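Local coordinates for protein nucleoporin NUP170 (Chaetomium thermophilum, PDB 5HAX) that probably serves as a scaffold nucleoporin of the nuclear pore complex, pairing a beta-propeller with a helical C-terminal domain, at residues 406-411 and 485-490; 195-200 and 240-245; 278-283 and 345-350; 638-643 and 674-679. One frame throughout, in Å; residues are numbered along the deposited sequence.

Interaction 1 of 4, residues 406-411 and 485-490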
# COMPACT_ATOMS: atom_id res chain seq x y z
N VAL A 406 5.70 -6.00 14.11
CA VAL A 406 4.98 -5.75 12.87
C VAL A 406 3.56 -6.26 13.04
O VAL A 406 3.34 -7.39 13.47
CB VAL A 406 5.66 -6.43 11.66
CG1 VAL A 406 5.14 -5.84 10.37
CG2 VAL A 406 7.17 -6.29 11.74
N SER A 407 2.59 -5.41 12.69
CA SER A 407 1.18 -5.75 12.85
C SER A 407 0.39 -5.23 11.66
O SER A 407 0.82 -4.32 10.94
CB SER A 407 0.60 -5.18 14.15
OG SER A 407 0.67 -3.76 14.16
N ALA A 408 -0.78 -5.83 11.46
CA ALA A 408 -1.70 -5.45 10.41
C ALA A 408 -3.10 -5.46 10.98
O ALA A 408 -3.36 -6.11 12.00
CB ALA A 408 -1.61 -6.40 9.21
N PRO A 409 -4.04 -4.75 10.35
CA PRO A 409 -5.44 -4.89 10.76
C PRO A 409 -5.89 -6.32 10.57
O PRO A 409 -5.46 -7.01 9.64
CB PRO A 409 -6.19 -3.93 9.82
CG PRO A 409 -5.15 -3.03 9.24
CD PRO A 409 -3.88 -3.82 9.22
N ASP A 410 -6.75 -6.79 11.48
CA ASP A 410 -7.36 -8.11 11.33
C ASP A 410 -8.52 -7.95 10.35
O ASP A 410 -9.70 -7.93 10.73
CB ASP A 410 -7.80 -8.68 12.67
CG ASP A 410 -8.10 -10.17 12.61
OD1 ASP A 410 -8.39 -10.67 11.51
OD2 ASP A 410 -8.02 -10.84 13.66
N THR A 411 -8.17 -7.83 9.07
CA THR A 411 -9.16 -7.55 8.03
C THR A 411 -10.29 -8.57 8.06
O THR A 411 -11.46 -8.21 7.88
CB THR A 411 -8.48 -7.55 6.66
OG1 THR A 411 -7.38 -6.63 6.68
CG2 THR A 411 -9.46 -7.14 5.57
N VAL A 485 10.59 -7.68 3.76
CA VAL A 485 9.48 -8.21 4.54
C VAL A 485 8.24 -8.15 3.66
O VAL A 485 7.98 -7.13 3.01
CB VAL A 485 9.27 -7.40 5.83
CG1 VAL A 485 8.11 -7.98 6.64
CG2 VAL A 485 10.55 -7.39 6.66
N ARG A 486 7.47 -9.24 3.63
CA ARG A 486 6.31 -9.37 2.76
C ARG A 486 5.06 -9.60 3.60
O ARG A 486 5.07 -10.41 4.53
CB ARG A 486 6.50 -10.52 1.77
CG ARG A 486 5.30 -10.78 0.87
CD ARG A 486 5.56 -11.95 -0.07
NE ARG A 486 6.66 -11.67 -1.00
CZ ARG A 486 7.40 -12.61 -1.58
NH1 ARG A 486 7.17 -13.89 -1.34
NH2 ARG A 486 8.38 -12.26 -2.41
N ARG A 487 3.99 -8.89 3.26
CA ARG A 487 2.69 -9.12 3.86
C ARG A 487 2.10 -10.43 3.33
O ARG A 487 2.16 -10.71 2.13
CB ARG A 487 1.76 -7.95 3.53
CG ARG A 487 0.29 -8.14 3.89
CD ARG A 487 0.09 -8.32 5.38
NE ARG A 487 -1.32 -8.28 5.74
CZ ARG A 487 -1.86 -8.96 6.75
NH1 ARG A 487 -1.12 -9.74 7.52
NH2 ARG A 487 -3.16 -8.85 6.99
N ARG A 488 1.53 -11.22 4.23
CA ARG A 488 0.91 -12.49 3.87
C ARG A 488 -0.60 -12.34 3.82
O ARG A 488 -1.21 -11.75 4.72
CB ARG A 488 1.30 -13.58 4.87
CG ARG A 488 2.73 -14.04 4.69
CD ARG A 488 3.19 -15.00 5.76
NE ARG A 488 2.82 -16.39 5.47
CZ ARG A 488 3.54 -17.45 5.82
NH1 ARG A 488 3.12 -18.67 5.50
NH2 ARG A 488 4.68 -17.30 6.48
N ARG A 489 -1.20 -12.85 2.74
CA ARG A 489 -2.63 -12.83 2.54
C ARG A 489 -3.28 -14.05 3.19
O ARG A 489 -2.61 -14.99 3.63
CB ARG A 489 -2.96 -12.81 1.04
CG ARG A 489 -2.27 -11.71 0.25
CD ARG A 489 -2.27 -12.03 -1.24
NE ARG A 489 -1.47 -13.22 -1.54
CZ ARG A 489 -1.45 -13.84 -2.71
NH1 ARG A 489 -0.69 -14.91 -2.88
NH2 ARG A 489 -2.20 -13.41 -3.72
N LEU A 490 -4.61 -14.03 3.24
CA LEU A 490 -5.36 -15.19 3.73
C LEU A 490 -5.00 -16.45 2.95
O LEU A 490 -4.75 -17.50 3.55
CB LEU A 490 -6.86 -14.91 3.64
CG LEU A 490 -7.79 -16.10 3.88
CD1 LEU A 490 -7.54 -16.72 5.25
CD2 LEU A 490 -9.24 -15.68 3.73
O HOH W 1 -4.87 -9.85 9.24

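Interaction 2 of 4, residues 195-200 and 240-245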
# COMPACT_ATOMS: atom_id res chain seq x y z
N THR A 195 12.88 25.23 13.59
CA THR A 195 11.65 24.62 13.09
C THR A 195 11.20 25.22 11.76
O THR A 195 10.09 24.91 11.30
CB THR A 195 10.53 24.75 14.12
OG1 THR A 195 10.22 26.14 14.33
CG2 THR A 195 10.92 24.11 15.44
N ASP A 196 12.02 26.06 11.13
CA ASP A 196 11.62 26.69 9.88
C ASP A 196 11.53 25.66 8.76
O ASP A 196 12.29 24.69 8.72
CB ASP A 196 12.61 27.78 9.47
CG ASP A 196 12.66 28.93 10.45
OD1 ASP A 196 11.78 29.01 11.34
OD2 ASP A 196 13.57 29.77 10.32
N ILE A 197 10.61 25.90 7.84
CA ILE A 197 10.44 25.07 6.65
C ILE A 197 10.74 25.93 5.43
O ILE A 197 10.16 27.01 5.26
CB ILE A 197 9.02 24.48 6.58
CG1 ILE A 197 8.86 23.42 7.67
CG2 ILE A 197 8.76 23.86 5.20
CD1 ILE A 197 7.47 22.90 7.83
N HIS A 198 11.65 25.45 4.59
CA HIS A 198 12.02 26.11 3.35
C HIS A 198 11.47 25.31 2.17
O HIS A 198 11.15 24.13 2.28
CB HIS A 198 13.54 26.24 3.22
CG HIS A 198 14.18 27.02 4.32
ND1 HIS A 198 14.49 26.47 5.55
CD2 HIS A 198 14.58 28.32 4.38
CE1 HIS A 198 15.05 27.39 6.32
NE2 HIS A 198 15.11 28.52 5.63
N GLU A 199 11.37 25.99 1.03
CA GLU A 199 10.97 25.37 -0.22
C GLU A 199 11.94 25.78 -1.31
O GLU A 199 12.39 26.93 -1.36
CB GLU A 199 9.54 25.77 -0.62
CG GLU A 199 9.08 25.17 -1.95
CD GLU A 199 7.60 25.36 -2.22
OE1 GLU A 199 6.94 26.09 -1.46
OE2 GLU A 199 7.10 24.78 -3.21
N ILE A 200 12.29 24.82 -2.17
CA ILE A 200 13.15 25.08 -3.32
C ILE A 200 12.27 25.18 -4.56
O ILE A 200 11.48 24.26 -4.85
CB ILE A 200 14.21 23.98 -3.49
CG1 ILE A 200 15.20 24.03 -2.32
CG2 ILE A 200 14.94 24.14 -4.83
CD1 ILE A 200 16.39 23.12 -2.46
N ASN A 240 -3.27 18.13 0.52
CA ASN A 240 -2.38 19.27 0.31
C ASN A 240 -1.79 19.78 1.63
O ASN A 240 -1.64 20.98 1.84
CB ASN A 240 -3.09 20.41 -0.44
CG ASN A 240 -3.46 20.03 -1.86
OD1 ASN A 240 -2.77 19.23 -2.50
ND2 ASN A 240 -4.54 20.60 -2.36
N LEU A 241 -1.45 18.85 2.52
CA LEU A 241 -0.92 19.18 3.82
C LEU A 241 0.54 18.76 3.94
O LEU A 241 1.02 17.86 3.24
CB LEU A 241 -1.73 18.52 4.94
CG LEU A 241 -3.19 18.95 5.08
CD1 LEU A 241 -3.85 18.19 6.22
CD2 LEU A 241 -3.30 20.46 5.31
N LEU A 242 1.24 19.44 4.84
CA LEU A 242 2.61 19.13 5.23
C LEU A 242 2.68 19.18 6.75
O LEU A 242 2.19 20.14 7.35
CB LEU A 242 3.59 20.13 4.60
CG LEU A 242 5.08 19.98 4.91
CD1 LEU A 242 5.65 18.73 4.28
CD2 LEU A 242 5.83 21.21 4.43
N TYR A 243 3.27 18.15 7.36
CA TYR A 243 3.41 18.06 8.80
C TYR A 243 4.88 18.08 9.20
O TYR A 243 5.72 17.51 8.50
CB TYR A 243 2.78 16.77 9.35
CG TYR A 243 1.33 16.54 9.01
CD1 TYR A 243 0.32 17.12 9.77
CD2 TYR A 243 0.97 15.73 7.95
CE1 TYR A 243 -1.01 16.90 9.47
CE2 TYR A 243 -0.36 15.50 7.63
CZ TYR A 243 -1.35 16.09 8.40
OH TYR A 243 -2.67 15.87 8.10
N SER A 244 5.18 18.74 10.31
CA SER A 244 6.50 18.68 10.93
C SER A 244 6.37 18.19 12.37
O SER A 244 5.39 18.51 13.06
CB SER A 244 7.22 20.03 10.90
OG SER A 244 6.75 20.89 11.93
N LEU A 245 7.36 17.42 12.81
CA LEU A 245 7.49 16.98 14.19
C LEU A 245 8.76 17.59 14.77
O LEU A 245 9.82 17.53 14.14
CB LEU A 245 7.55 15.46 14.27
CG LEU A 245 7.69 14.85 15.67
CD1 LEU A 245 6.47 15.15 16.52
CD2 LEU A 245 7.93 13.35 15.58
O HOH W 2 8.09 23.30 11.51

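Interaction 3 of 4, residues 278-283 and 345-350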
# COMPACT_ATOMS: atom_id res chain seq x y z
N ALA A 278 -6.12 13.33 28.73
CA ALA A 278 -6.70 13.32 30.07
C ALA A 278 -8.22 13.35 30.03
O ALA A 278 -8.86 12.80 30.93
CB ALA A 278 -6.17 14.51 30.87
N HIS A 279 -8.80 13.96 29.00
CA HIS A 279 -10.25 13.99 28.85
C HIS A 279 -10.82 12.66 28.36
O HIS A 279 -12.04 12.48 28.39
CB HIS A 279 -10.65 15.11 27.88
CG HIS A 279 -10.32 16.48 28.37
ND1 HIS A 279 -10.68 17.62 27.69
CD2 HIS A 279 -9.66 16.90 29.48
CE1 HIS A 279 -10.25 18.68 28.36
NE2 HIS A 279 -9.63 18.27 29.45
N MET A 280 -9.97 11.74 27.92
CA MET A 280 -10.42 10.42 27.52
C MET A 280 -10.76 9.58 28.74
O MET A 280 -10.32 9.86 29.86
CB MET A 280 -9.36 9.72 26.67
CG MET A 280 -8.96 10.49 25.43
SD MET A 280 -7.65 9.69 24.48
CE MET A 280 -8.54 8.30 23.78
N ALA A 281 -11.55 8.54 28.52
CA ALA A 281 -11.98 7.69 29.63
C ALA A 281 -10.80 6.95 30.26
O ALA A 281 -10.76 6.77 31.48
CB ALA A 281 -13.04 6.69 29.15
N ASP A 282 -9.84 6.53 29.44
CA ASP A 282 -8.71 5.71 29.89
C ASP A 282 -7.43 6.53 29.77
O ASP A 282 -6.92 6.74 28.67
CB ASP A 282 -8.62 4.43 29.07
CG ASP A 282 -9.95 3.71 28.96
OD1 ASP A 282 -10.62 3.86 27.91
OD2 ASP A 282 -10.33 3.00 29.91
N SER A 283 -6.91 6.98 30.91
CA SER A 283 -5.59 7.58 30.99
C SER A 283 -4.58 6.52 31.41
O SER A 283 -4.93 5.49 31.99
CB SER A 283 -5.58 8.75 31.98
OG SER A 283 -6.38 9.82 31.50
N GLN A 345 -7.92 11.74 19.35
CA GLN A 345 -9.22 11.08 19.45
C GLN A 345 -9.14 9.63 19.92
O GLN A 345 -9.95 9.21 20.74
CB GLN A 345 -9.93 11.11 18.09
CG GLN A 345 -10.34 12.50 17.62
CD GLN A 345 -11.60 13.00 18.31
OE1 GLN A 345 -12.02 12.46 19.33
NE2 GLN A 345 -12.22 14.02 17.73
N PHE A 346 -8.17 8.87 19.41
CA PHE A 346 -8.12 7.43 19.61
C PHE A 346 -6.69 6.99 19.86
O PHE A 346 -5.76 7.52 19.24
CB PHE A 346 -8.71 6.69 18.40
CG PHE A 346 -8.52 5.21 18.44
CD1 PHE A 346 -7.47 4.61 17.77
CD2 PHE A 346 -9.40 4.41 19.15
CE1 PHE A 346 -7.29 3.25 17.80
CE2 PHE A 346 -9.23 3.04 19.19
CZ PHE A 346 -8.17 2.46 18.52
N VAL A 347 -6.51 6.01 20.75
CA VAL A 347 -5.19 5.49 21.10
C VAL A 347 -5.21 3.98 20.96
O VAL A 347 -6.08 3.31 21.53
CB VAL A 347 -4.78 5.88 22.53
CG1 VAL A 347 -3.39 5.32 22.86
CG2 VAL A 347 -4.80 7.39 22.71
N LYS A 348 -4.24 3.43 20.22
CA LYS A 348 -3.98 2.00 20.21
C LYS A 348 -2.79 1.73 21.12
O LYS A 348 -1.66 2.13 20.81
CB LYS A 348 -3.71 1.50 18.79
CG LYS A 348 -3.65 -0.03 18.67
CD LYS A 348 -5.01 -0.68 18.96
CE LYS A 348 -4.90 -2.17 19.24
NZ LYS A 348 -4.89 -2.99 18.00
N PHE A 349 -3.04 1.06 22.24
CA PHE A 349 -1.99 0.76 23.20
C PHE A 349 -1.18 -0.46 22.77
O PHE A 349 -1.64 -1.27 21.96
CB PHE A 349 -2.59 0.54 24.59
CG PHE A 349 -3.05 1.81 25.26
CD1 PHE A 349 -2.15 2.63 25.91
CD2 PHE A 349 -4.39 2.17 25.24
CE1 PHE A 349 -2.57 3.79 26.53
CE2 PHE A 349 -4.82 3.33 25.85
CZ PHE A 349 -3.90 4.14 26.50
N PRO A 350 0.02 -0.62 23.32
CA PRO A 350 0.93 -1.68 22.84
C PRO A 350 0.42 -3.06 23.19
O PRO A 350 -0.36 -3.24 24.14
CB PRO A 350 2.24 -1.38 23.58
CG PRO A 350 2.13 0.01 24.07
CD PRO A 350 0.68 0.27 24.29

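Interaction 4 of 4, residues 638-643 and 674-679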
# COMPACT_ATOMS: atom_id res chain seq x y z
N PHE A 638 -11.15 -25.98 -13.07
CA PHE A 638 -11.28 -26.65 -11.78
C PHE A 638 -12.69 -27.20 -11.58
O PHE A 638 -12.85 -28.31 -11.04
CB PHE A 638 -10.92 -25.69 -10.65
CG PHE A 638 -11.28 -26.20 -9.28
CD1 PHE A 638 -10.45 -27.10 -8.63
CD2 PHE A 638 -12.44 -25.79 -8.65
CE1 PHE A 638 -10.77 -27.58 -7.37
CE2 PHE A 638 -12.77 -26.26 -7.39
CZ PHE A 638 -11.93 -27.15 -6.75
N LEU A 639 -13.71 -26.46 -12.00
CA LEU A 639 -15.08 -26.93 -11.85
C LEU A 639 -15.37 -28.11 -12.76
O LEU A 639 -16.11 -29.03 -12.38
CB LEU A 639 -16.06 -25.78 -12.12
CG LEU A 639 -15.94 -24.56 -11.21
CD1 LEU A 639 -16.96 -23.50 -11.61
CD2 LEU A 639 -16.12 -24.93 -9.75
N GLU A 640 -14.79 -28.12 -13.96
CA GLU A 640 -15.03 -29.22 -14.89
C GLU A 640 -14.38 -30.51 -14.39
O GLU A 640 -15.00 -31.58 -14.42
CB GLU A 640 -14.50 -28.87 -16.28
CG GLU A 640 -15.30 -27.81 -17.02
CD GLU A 640 -16.79 -28.12 -17.05
OE1 GLU A 640 -17.15 -29.27 -17.39
OE2 GLU A 640 -17.59 -27.22 -16.73
N ALA A 641 -13.13 -30.42 -13.93
CA ALA A 641 -12.43 -31.60 -13.45
C ALA A 641 -13.06 -32.19 -12.18
O ALA A 641 -12.67 -33.29 -11.78
CB ALA A 641 -10.97 -31.26 -13.18
N ASN A 642 -14.00 -31.48 -11.56
CA ASN A 642 -14.68 -31.94 -10.35
C ASN A 642 -16.18 -31.73 -10.48
O ASN A 642 -16.87 -31.43 -9.50
CB ASN A 642 -14.12 -31.23 -9.12
CG ASN A 642 -12.64 -31.49 -8.93
OD1 ASN A 642 -12.25 -32.50 -8.35
ND2 ASN A 642 -11.81 -30.58 -9.42
N LYS A 643 -16.71 -31.90 -11.69
CA LYS A 643 -18.15 -31.82 -11.90
C LYS A 643 -18.88 -32.96 -11.21
O LYS A 643 -20.06 -32.82 -10.87
CB LYS A 643 -18.46 -31.82 -13.40
CG LYS A 643 -17.89 -33.03 -14.15
CD LYS A 643 -18.11 -32.91 -15.65
CE LYS A 643 -17.22 -33.88 -16.42
NZ LYS A 643 -17.36 -35.28 -15.93
N ALA A 674 -25.69 -20.62 -13.57
CA ALA A 674 -25.64 -19.25 -14.06
C ALA A 674 -24.24 -18.66 -13.91
O ALA A 674 -23.76 -17.95 -14.80
CB ALA A 674 -26.66 -18.39 -13.32
N LEU A 675 -23.57 -18.95 -12.79
CA LEU A 675 -22.22 -18.45 -12.59
C LEU A 675 -21.26 -19.00 -13.64
O LEU A 675 -20.42 -18.28 -14.17
CB LEU A 675 -21.72 -18.80 -11.18
CG LEU A 675 -22.35 -18.05 -10.01
CD1 LEU A 675 -21.80 -18.58 -8.70
CD2 LEU A 675 -22.09 -16.55 -10.12
N GLN A 676 -21.38 -20.30 -13.95
CA GLN A 676 -20.51 -20.90 -14.94
C GLN A 676 -20.77 -20.34 -16.33
O GLN A 676 -19.83 -20.20 -17.13
CB GLN A 676 -20.68 -22.42 -14.93
CG GLN A 676 -20.13 -23.08 -13.68
CD GLN A 676 -20.30 -24.59 -13.68
OE1 GLN A 676 -19.39 -25.33 -14.05
NE2 GLN A 676 -21.48 -25.05 -13.27
N LYS A 677 -22.02 -20.01 -16.65
CA LYS A 677 -22.31 -19.36 -17.92
C LYS A 677 -21.74 -17.95 -17.97
O LYS A 677 -21.35 -17.47 -19.04
CB LYS A 677 -23.82 -19.33 -18.16
CG LYS A 677 -24.38 -20.61 -18.76
CD LYS A 677 -23.95 -20.77 -20.22
CE LYS A 677 -24.41 -22.09 -20.80
NZ LYS A 677 -23.91 -22.28 -22.19
N LEU A 678 -21.69 -17.26 -16.83
CA LEU A 678 -21.06 -15.95 -16.79
C LEU A 678 -19.55 -16.06 -16.99
O LEU A 678 -18.94 -15.21 -17.64
CB LEU A 678 -21.39 -15.24 -15.48
CG LEU A 678 -20.81 -13.84 -15.29
CD1 LEU A 678 -21.29 -12.90 -16.38
CD2 LEU A 678 -21.19 -13.30 -13.91
N MET A 679 -18.94 -17.11 -16.44
CA MET A 679 -17.50 -17.30 -16.58
C MET A 679 -17.11 -17.45 -18.04
O MET A 679 -16.19 -16.78 -18.53
CB MET A 679 -17.05 -18.51 -15.77
CG MET A 679 -17.11 -18.32 -14.27
SD MET A 679 -16.63 -19.81 -13.38
CE MET A 679 -17.88 -19.86 -12.11

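Interaction 1 of 4, residues 406-411 and 485-490
The methyl carbon of Ala408 lies over the face of the Arg487 guanidinium, CB standing 3.5 Å above the plane and over its centre, so that an alanine packs on the face of a charged group. The contact joins neighbouring sheets of the beta-propeller: strand 403-409 in one blade, strand 481-487 in the next, where strand 50-57 from near the N terminus completes the sheet. Ala408 CB comes closest at Arg487 CZ, 3.6 Å away. Arg487 gets there with CG anti to the backbone N (chi1 170°) and a bend at chi2 (63°), which carries the guanidinium across to the other strand. Its charge is met by Glu462 in a salt bridge from NH2, while NH1 donates to Pro49 O and Phe50 adds a cation-pi contact; Glu462 also accepts from Thr411 OG1. A leucine in place of Arg487 would probably leave Glu462 without its charge partner and break the water bridge to strand 403-409. That bridge runs through one water, which lies at the edge of the guanidinium in its plane, accepts from Arg487 NH2 at 3.0 Å and donates to Pro409 O at 2.9 Å.

Interaction 2 of 4, residues 195-200 and 240-245
No ring face or edge carries this contact: Ile197 and Leu242 meet as branched aliphatic chains, and flat groups enter from outside the two segments. The Phe188 side chain touches both of them, and Tyr254 also touches Ile197, adding aromatic surface to the aliphatic cluster. Ile197 and Leu242 reach toward each other tip to tip. Leu242 presents a single methyl, CD2, to two carbons of the isoleucine: Ile197 CG2 at 4.0 Å from Leu242 CD2, and Ile197 CD1 at 4.1 Å from the same atom. A chi1 of 179°, which sets CG beside the carbonyl carbon, carries CD2 of Leu242 to Ile197. The two sheets are consecutive blades of the beta-propeller: the segment 195-200 runs into strand 198-202 of one, and strand 241-246 belongs to the next, so the packing is hydrophobic and face to face between blades. Two residues further along the same strand, Ser244 points to the same side, and its CB lies 4.2 Å from Ile197 CD1. Ile197 is itself held to its own blade by backbone bonding with His218 and by a bond from its N to Ser219 OG. Beside the apolar cluster a water links the two blades, donating to Thr195 O at 2.6 Å and hydrogen-bonding Ser244 OG at 2.8 Å. Leu233 of strand 230-236 touches both Ile197 and Ser244.

Interaction 3 of 4, residues 278-283 and 345-350
Met280 and Val347 cross obliquely, the end of the thioether chain lying against one branch of the valine. Val347 CG2 is 4.0 Å from Met280 CE and 4.1 Å from Met280 SD, so the sulfur and its terminal methyl both rest on the same carbon. Met280 runs out from its backbone through an extended chi2 and then turns at chi3 (72°), which swings CE onto the backbone of the strand. There the methyl carbon Met280 CE comes to 3.5 Å from Gln345 O and 4.3 Å from Phe346 CA, a van der Waals contact rather than a hydrogen bond. Val347 uses its two branches on different neighbours: CG2, anti to the carbonyl carbon, meets the methionine, whereas CG1, on the far side from the backbone N (chi1 -180°), lies 3.8 Å above the plane of the Phe349 ring, over its centre. The strand belongs to a beta-propeller blade, where strand 341-348 pairs with 318-324 and with the short N-terminal strand 33-35. Met280 follows helix 270-279, which lies between that blade and the preceding one, and packs this connection against the blade that comes after it. Gln345 and Phe346, whose backbone Met280 CE touches, form a classic beta bulge opposite Phe320. Gln345 CB leaves the strand away from segment 278-283, and NE2 makes a weak hydrogen bond to Ser322 OG. Further along, Lys348 forms a salt bridge with Glu427 of an adjoining sheet and cation-pi contacts with Tyr38 and Tyr425.

Interaction 4 of 4, residues 638-643 and 674-679
Apolar packing centres on Leu639, whose CD1 touches Gln676 and Met679, residues that project from the same side of helix 663-694. The Leu639 and Met679 side chains cross at about a right angle, with Leu639 CD1 3.8 Å from Met679 CE and 4.1 Å from Met679 SD. Against Gln676 the leucine uses the same methyl, and Leu639 CD1 lies 3.8 Å from Gln676 CG, so it is the aliphatic part of the glutamine that packs. With an alanine in place of Gln676, Leu639 CD1 would probably keep only Met679 to pack on across this contact, with a gap where CG had been. The packing joins two helices, 622-640 and 663-694, of the helical C-terminal region assigned to the non-repetitive nucleoporin family; Met679 also touches Val632 and Leu635 earlier in helix 622-640, and Leu591 and Leu595 on helix 586-599. Polar groups meet at the outer side: the Gln676 chain, extended at chi2 (-180°), carries its amide out to Glu640, whose OE2 stands 3.7 Å from Gln676 OE1 with carboxylate and amide planes 23° apart; no hydrogen bond joins them. Hydrogen bonding instead holds the end of helix 622-640: Asn642 ND2 folds back to Phe638 O at 3.0 Å, nearly straight (172° at the hydrogen) and in the carbonyl plane. Asn642 OD1 receives a weak bond from Arg557 NH1.

From the N terminus the four contacts come in series, each closing before the next opens, so none nests or crosses. Interaction 2 closes a loop of 39 residues between consecutive propeller blades. Interaction 3 spans 61 residues and brings the end of an inter-blade helix back onto the following blade. Interaction 1 joins two later blades across 73 residues, near where strand 50-57 joins the last blade; its nearest atoms are about 7 Å from interaction 3. Beyond the propeller, interaction 4 closes a 30-residue excursion between two C-terminal helices. The centres of interactions 4 and 2 lie about 56 Å apart, on opposite sides of the chain's centre.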